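Local coordinates for protein geranyl diphosphate synthase small subunit (Antirrhinum majus, PDB 3QKC) that probably serves as the regulatory partner of a heteromeric prenyltransferase that makes geranyl diphosphate, the C10 precursor of monoterpenes, at residues 171-176 against 227-232; 202-207 against 238-243. All blocks are in the same frame, centred on the assembly; numbering follows the deposited sequence.

Interaction 1 (171-176 against 227-232); sequences LIEYVC and EGRIKE
The guanidinium of Arg229 is met along its edge, close to its own plane, by the carboxylate of Glu173, while Glu232 CG lies near the plane at another part of the rim. The carboxylate is turned 61° from the guanidinium, and rather than a side-by-side pairing of two oxygens with two nitrogens, Glu173 OE2 alone accepts from both Arg229 NE and Arg229 NH2. The approach of Arg229 NE is almost straight, at 171°, but its 2.5 Å to Glu173 OE2 is too short to be taken at face value at 2.2 Å resolution. Arg229 NH2 adds a weak, strongly bent bond of 3.2 Å to Glu173 OE2. The other oxygen, Glu173 OE1, rests against the aliphatic chain, 3.3 Å from Arg229 CG. Glu173 reaches across with an extended chain, CG anti to the backbone N (chi1 -173°), and meets the bent arginine at about a right angle. Arg229 NH1 forms a salt bridge of 2.8 Å with Glu232 OE2, one turn along the same helix. Held from two sides, the guanidinium probably has little rotational freedom. This is a surface salt-bridge network linking helices 169-195 and 227-241 in an all-helical prenyltransferase-type fold.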
loop_
_atom_site.group_PDB
_atom_site.type_symbol
_atom_site.label_atom_id
_atom_site.label_comp_id
_atom_site.label_asym_id
_atom_site.label_seq_id
_atom_site.Cartn_x
_atom_site.Cartn_y
_atom_site.Cartn_z
ATOM N N LEU A 171 -11.974 20.925 13.660
ATOM C CA LEU A 171 -12.185 19.736 12.853
ATOM C C LEU A 171 -11.539 19.916 11.482
ATOM O O LEU A 171 -10.976 18.970 10.945
ATOM C CB LEU A 171 -13.681 19.426 12.701
ATOM C CG LEU A 171 -14.146 18.459 11.596
ATOM C CD1 LEU A 171 -13.603 17.058 11.812
ATOM C CD2 LEU A 171 -15.672 18.417 11.446
ATOM N N ILE A 172 -11.635 21.129 10.931
ATOM C CA ILE A 172 -11.002 21.459 9.650
ATOM C C ILE A 172 -9.481 21.401 9.776
ATOM O O ILE A 172 -8.814 20.729 8.970
ATOM C CB ILE A 172 -11.463 22.824 9.100
ATOM C CG1 ILE A 172 -12.921 22.743 8.643
ATOM C CG2 ILE A 172 -10.573 23.280 7.937
ATOM C CD1 ILE A 172 -13.581 24.095 8.416
ATOM N N GLU A 173 -8.942 22.082 10.789
ATOM C CA GLU A 173 -7.513 22.015 11.076
ATOM C C GLU A 173 -7.047 20.574 11.248
ATOM O O GLU A 173 -6.032 20.190 10.677
ATOM C CB GLU A 173 -7.139 22.836 12.317
ATOM C CG GLU A 173 -5.624 22.922 12.539
ATOM C CD GLU A 173 -5.214 23.857 13.664
ATOM O OE1 GLU A 173 -6.078 24.575 14.222
ATOM O OE2 GLU A 173 -4.003 23.876 13.989
ATOM N N TYR A 174 -7.790 19.782 12.027
ATOM C CA TYR A 174 -7.440 18.382 12.268
ATOM C C TYR A 174 -7.309 17.601 10.962
ATOM O O TYR A 174 -6.393 16.796 10.811
ATOM C CB TYR A 174 -8.455 17.678 13.178
ATOM C CG TYR A 174 -8.088 16.232 13.489
ATOM C CD1 TYR A 174 -6.960 15.933 14.250
ATOM C CD2 TYR A 174 -8.853 15.167 13.002
ATOM C CE1 TYR A 174 -6.603 14.619 14.536
ATOM C CE2 TYR A 174 -8.501 13.844 13.285
ATOM C CZ TYR A 174 -7.369 13.582 14.054
ATOM O OH TYR A 174 -7.007 12.280 14.356
ATOM N N VAL A 175 -8.249 17.825 10.049
ATOM C CA VAL A 175 -8.224 17.193 8.739
ATOM C C VAL A 175 -6.966 17.601 7.954
ATOM O O VAL A 175 -6.331 16.747 7.326
ATOM C CB VAL A 175 -9.541 17.461 7.960
ATOM C CG1 VAL A 175 -9.379 17.156 6.470
ATOM C CG2 VAL A 175 -10.693 16.646 8.566
ATOM N N CYS A 176 -6.591 18.885 8.024
ATOM C CA CYS A 176 -5.388 19.395 7.359
ATOM C C CYS A 176 -4.105 18.799 7.917
ATOM O O CYS A 176 -3.187 18.445 7.170
ATOM C CB CYS A 176 -5.328 20.914 7.436
ATOM S SG CYS A 176 -6.536 21.724 6.375
ATOM N N GLU A 227 -5.840 32.775 9.913
ATOM C CA GLU A 227 -4.618 33.602 9.871
ATOM C C GLU A 227 -3.731 33.487 11.119
ATOM O O GLU A 227 -2.510 33.338 11.002
ATOM C CB GLU A 227 -4.930 35.075 9.576
ATOM C CG GLU A 227 -4.795 35.456 8.104
ATOM C CD GLU A 227 -4.234 36.864 7.890
ATOM O OE1 GLU A 227 -4.722 37.828 8.527
ATOM O OE2 GLU A 227 -3.302 37.012 7.066
ATOM N N GLY A 228 -4.354 33.547 12.296
ATOM C CA GLY A 228 -3.639 33.450 13.573
ATOM C C GLY A 228 -2.998 32.093 13.815
ATOM O O GLY A 228 -1.867 32.003 14.309
ATOM N N ARG A 229 -3.725 31.032 13.468
ATOM C CA ARG A 229 -3.203 29.672 13.573
ATOM C C ARG A 229 -2.030 29.461 12.602
ATOM O O ARG A 229 -1.037 28.818 12.949
ATOM C CB ARG A 229 -4.311 28.644 13.309
ATOM C CG ARG A 229 -4.258 27.370 14.162
ATOM C CD ARG A 229 -2.888 27.072 14.742
ATOM N NE ARG A 229 -2.751 25.685 15.164
ATOM C CZ ARG A 229 -1.908 25.258 16.102
ATOM N NH1 ARG A 229 -1.117 26.112 16.743
ATOM N NH2 ARG A 229 -1.861 23.970 16.404
ATOM N N ILE A 230 -2.140 30.023 11.401
ATOM C CA ILE A 230 -1.079 29.898 10.405
ATOM C C ILE A 230 0.250 30.517 10.867
ATOM O O ILE A 230 1.293 29.868 10.761
ATOM C CB ILE A 230 -1.536 30.382 9.005
ATOM C CG1 ILE A 230 -2.332 29.263 8.325
ATOM C CG2 ILE A 230 -0.346 30.775 8.133
ATOM C CD1 ILE A 230 -3.494 29.737 7.468
ATOM N N LYS A 231 0.208 31.739 11.407
ATOM C CA LYS A 231 1.410 32.366 11.973
ATOM C C LYS A 231 1.943 31.585 13.183
ATOM O O LYS A 231 3.150 31.416 13.340
ATOM C CB LYS A 231 1.160 33.833 12.352
ATOM C CG LYS A 231 2.370 34.732 12.079
ATOM C CD LYS A 231 2.508 35.892 13.069
ATOM C CE LYS A 231 3.534 35.591 14.162
ATOM N NZ LYS A 231 4.900 35.294 13.606
ATOM N N GLU A 232 1.028 31.113 14.026
ATOM C CA GLU A 232 1.343 30.196 15.121
ATOM C C GLU A 232 2.169 28.981 14.623
ATOM O O GLU A 232 3.271 28.721 15.124
ATOM C CB GLU A 232 0.028 29.762 15.781
ATOM C CG GLU A 232 0.116 29.148 17.173
ATOM C CD GLU A 232 -1.260 29.035 17.855
ATOM O OE1 GLU A 232 -2.141 29.894 17.598
ATOM O OE2 GLU A 232 -1.459 28.093 18.658
#

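Interaction 2 (202-207 against 238-243); sequences IEKLRR and VKELES
Glu240 folds back against helix 199-219 and brings its carboxylate within reach of both Lys204 and Arg207. The tight part is here: Lys204 CA and Glu240 CA are just 5.6 Å apart, and Glu240 CB packs 3.6 Å from the backbone oxygen Lys204 O. A bend at chi2 (-60°) swings the carboxylate to the arginine, where Arg207 NE gives Glu240 OE2 a bond of 2.7 Å. The donor stands well above the carboxylate plane. Guanidinium and carboxylate planes are 74° apart, and the second link, from Arg207 NH2 to Glu240 OE1, is weak and bent at 3.2 Å. Lys204 crosses Glu240 at about a right angle and rests its methylenes against Glu240 OE1, with Lys204 CG 3.3 Å from it, before its bent end brings Lys204 NZ round for a weak bond to that same OE1. Phe208 and Tyr211 of helix 199-219 also touch Glu240. The looser side is at exposed Ser243, where Ser243 OG lies 3.4 Å from CE of the partly exposed Lys204. With two cationic neighbours around one buried carboxylate, Glu240 is probably stabilised as the anion, its burial paid for by the salt-bridge network.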
loop_
_atom_site.group_PDB
_atom_site.type_symbol
_atom_site.label_atom_id
_atom_site.label_comp_id
_atom_site.label_asym_id
_atom_site.label_seq_id
_atom_site.Cartn_x
_atom_site.Cartn_y
_atom_site.Cartn_z
ATOM N N ILE A 202 15.546 13.410 13.266
ATOM C CA ILE A 202 14.442 12.915 12.443
ATOM C C ILE A 202 13.115 13.440 13.004
ATOM O O ILE A 202 12.300 13.996 12.269
ATOM C CB ILE A 202 14.413 11.373 12.365
ATOM C CG1 ILE A 202 15.730 10.832 11.792
ATOM C CG2 ILE A 202 13.224 10.914 11.531
ATOM C CD1 ILE A 202 15.917 9.326 11.953
ATOM N N GLU A 203 12.927 13.258 14.312
ATOM C CA GLU A 203 11.761 13.763 15.039
ATOM C C GLU A 203 11.531 15.253 14.753
ATOM O O GLU A 203 10.397 15.684 14.546
ATOM C CB GLU A 203 11.925 13.516 16.557
ATOM C CG GLU A 203 11.916 12.020 16.969
ATOM C CD GLU A 203 12.612 11.721 18.308
ATOM O OE1 GLU A 203 12.660 12.597 19.205
ATOM O OE2 GLU A 203 13.115 10.588 18.471
ATOM N N LYS A 204 12.615 16.027 14.725
ATOM C CA LYS A 204 12.525 17.467 14.516
ATOM C C LYS A 204 12.042 17.828 13.106
ATOM O O LYS A 204 11.150 18.666 12.950
ATOM C CB LYS A 204 13.851 18.155 14.849
ATOM C CG LYS A 204 14.113 18.300 16.357
ATOM C CD LYS A 204 15.217 19.300 16.653
ATOM C CE LYS A 204 15.216 19.730 18.119
ATOM N NZ LYS A 204 14.254 20.844 18.389
ATOM N N LEU A 205 12.618 17.184 12.091
ATOM C CA LEU A 205 12.184 17.409 10.713
ATOM C C LEU A 205 10.786 16.874 10.496
ATOM O O LEU A 205 10.023 17.431 9.698
ATOM C CB LEU A 205 13.172 16.817 9.704
ATOM C CG LEU A 205 14.316 17.801 9.412
ATOM C CD1 LEU A 205 15.607 17.074 9.046
ATOM C CD2 LEU A 205 13.923 18.855 8.347
ATOM N N ARG A 206 10.444 15.812 11.229
ATOM C CA ARG A 206 9.094 15.270 11.177
ATOM C C ARG A 206 8.098 16.314 11.668
ATOM O O ARG A 206 7.087 16.573 11.010
ATOM C CB ARG A 206 8.957 13.975 11.986
ATOM C CG ARG A 206 7.695 13.181 11.620
ATOM C CD ARG A 206 7.443 12.042 12.590
ATOM N NE ARG A 206 8.099 10.795 12.193
ATOM C CZ ARG A 206 9.232 10.338 12.729
ATOM N NH1 ARG A 206 9.749 9.186 12.319
ATOM N NH2 ARG A 206 9.852 11.023 13.679
ATOM N N ARG A 207 8.401 16.917 12.819
ATOM C CA ARG A 207 7.568 17.981 13.369
ATOM C C ARG A 207 7.544 19.163 12.409
ATOM O O ARG A 207 6.481 19.725 12.143
ATOM C CB ARG A 207 8.037 18.406 14.767
ATOM C CG ARG A 207 7.809 17.338 15.834
ATOM C CD ARG A 207 7.839 17.905 17.263
ATOM N NE ARG A 207 9.151 18.440 17.654
ATOM C CZ ARG A 207 10.219 17.697 17.954
ATOM N NH1 ARG A 207 10.173 16.372 17.891
ATOM N NH2 ARG A 207 11.352 18.284 18.298
ATOM N N VAL A 238 9.771 27.230 12.146
ATOM C CA VAL A 238 11.074 27.868 12.287
ATOM C C VAL A 238 11.866 27.279 13.472
ATOM O O VAL A 238 13.037 26.939 13.312
ATOM C CB VAL A 238 10.974 29.431 12.298
ATOM C CG1 VAL A 238 11.189 30.024 13.706
ATOM C CG2 VAL A 238 11.981 30.020 11.329
ATOM N N LYS A 239 11.211 27.105 14.625
ATOM C CA LYS A 239 11.865 26.566 15.831
ATOM C C LYS A 239 12.649 25.303 15.513
ATOM O O LYS A 239 13.829 25.194 15.869
ATOM C CB LYS A 239 10.856 26.218 16.942
ATOM C CG LYS A 239 9.659 27.139 17.092
ATOM C CD LYS A 239 9.945 28.360 17.952
ATOM C CE LYS A 239 8.644 28.941 18.517
ATOM N NZ LYS A 239 7.951 27.998 19.460
ATOM N N GLU A 240 11.978 24.356 14.851
ATOM C CA GLU A 240 12.574 23.074 14.494
ATOM C C GLU A 240 13.805 23.248 13.606
ATOM O O GLU A 240 14.809 22.559 13.780
ATOM C CB GLU A 240 11.538 22.151 13.830
ATOM C CG GLU A 240 10.304 21.818 14.698
ATOM C CD GLU A 240 10.639 21.109 16.014
ATOM O OE1 GLU A 240 11.779 20.633 16.184
ATOM O OE2 GLU A 240 9.746 21.011 16.883
ATOM N N LEU A 241 13.737 24.202 12.683
ATOM C CA LEU A 241 14.839 24.460 11.763
ATOM C C LEU A 241 16.136 24.920 12.430
ATOM O O LEU A 241 17.224 24.615 11.942
ATOM C CB LEU A 241 14.416 25.462 10.689
ATOM C CG LEU A 241 13.512 24.858 9.619
ATOM C CD1 LEU A 241 13.368 25.817 8.455
ATOM C CD2 LEU A 241 14.047 23.500 9.138
ATOM N N GLU A 242 16.010 25.632 13.547
ATOM C CA GLU A 242 17.161 26.201 14.259
ATOM C C GLU A 242 18.264 25.185 14.595
ATOM O O GLU A 242 19.440 25.550 14.695
ATOM C CB GLU A 242 16.707 26.917 15.537
ATOM C CG GLU A 242 15.703 28.039 15.300
ATOM C CD GLU A 242 15.729 29.098 16.388
ATOM O OE1 GLU A 242 15.507 30.278 16.055
ATOM O OE2 GLU A 242 15.977 28.764 17.567
ATOM N N SER A 243 17.886 23.922 14.760
ATOM C CA SER A 243 18.839 22.871 15.110
ATOM C C SER A 243 19.714 22.433 13.929
ATOM O O SER A 243 20.683 21.691 14.107
ATOM C CB SER A 243 18.103 21.669 15.706
ATOM O OG SER A 243 17.402 22.044 16.884
#

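In the fold
Helix 227-241 is common to both contacts: interaction 1 ties its first turns to helix 169-195, and interaction 2 ties its last turns to helix 199-219, which follows helix 169-195 in the chain. Their centres lie about 19 Å apart. Both include an arginine-glutamate pair, with a lysine added in interaction 2, but the roles are reversed: helix 227-241 supplies the arginine to 171-176 and the glutamate to 202-207. Interaction 1 is a surface contact, burying 92 Å² through a single cross-helix pair. Interaction 2 is partly buried and covers 279 Å², with close backbones and methylene packing around its charges. From the same helix, Ile230 on Leu218 and Leu219, and Leu241 on Phe208, add apolar contacts with helix 199-219.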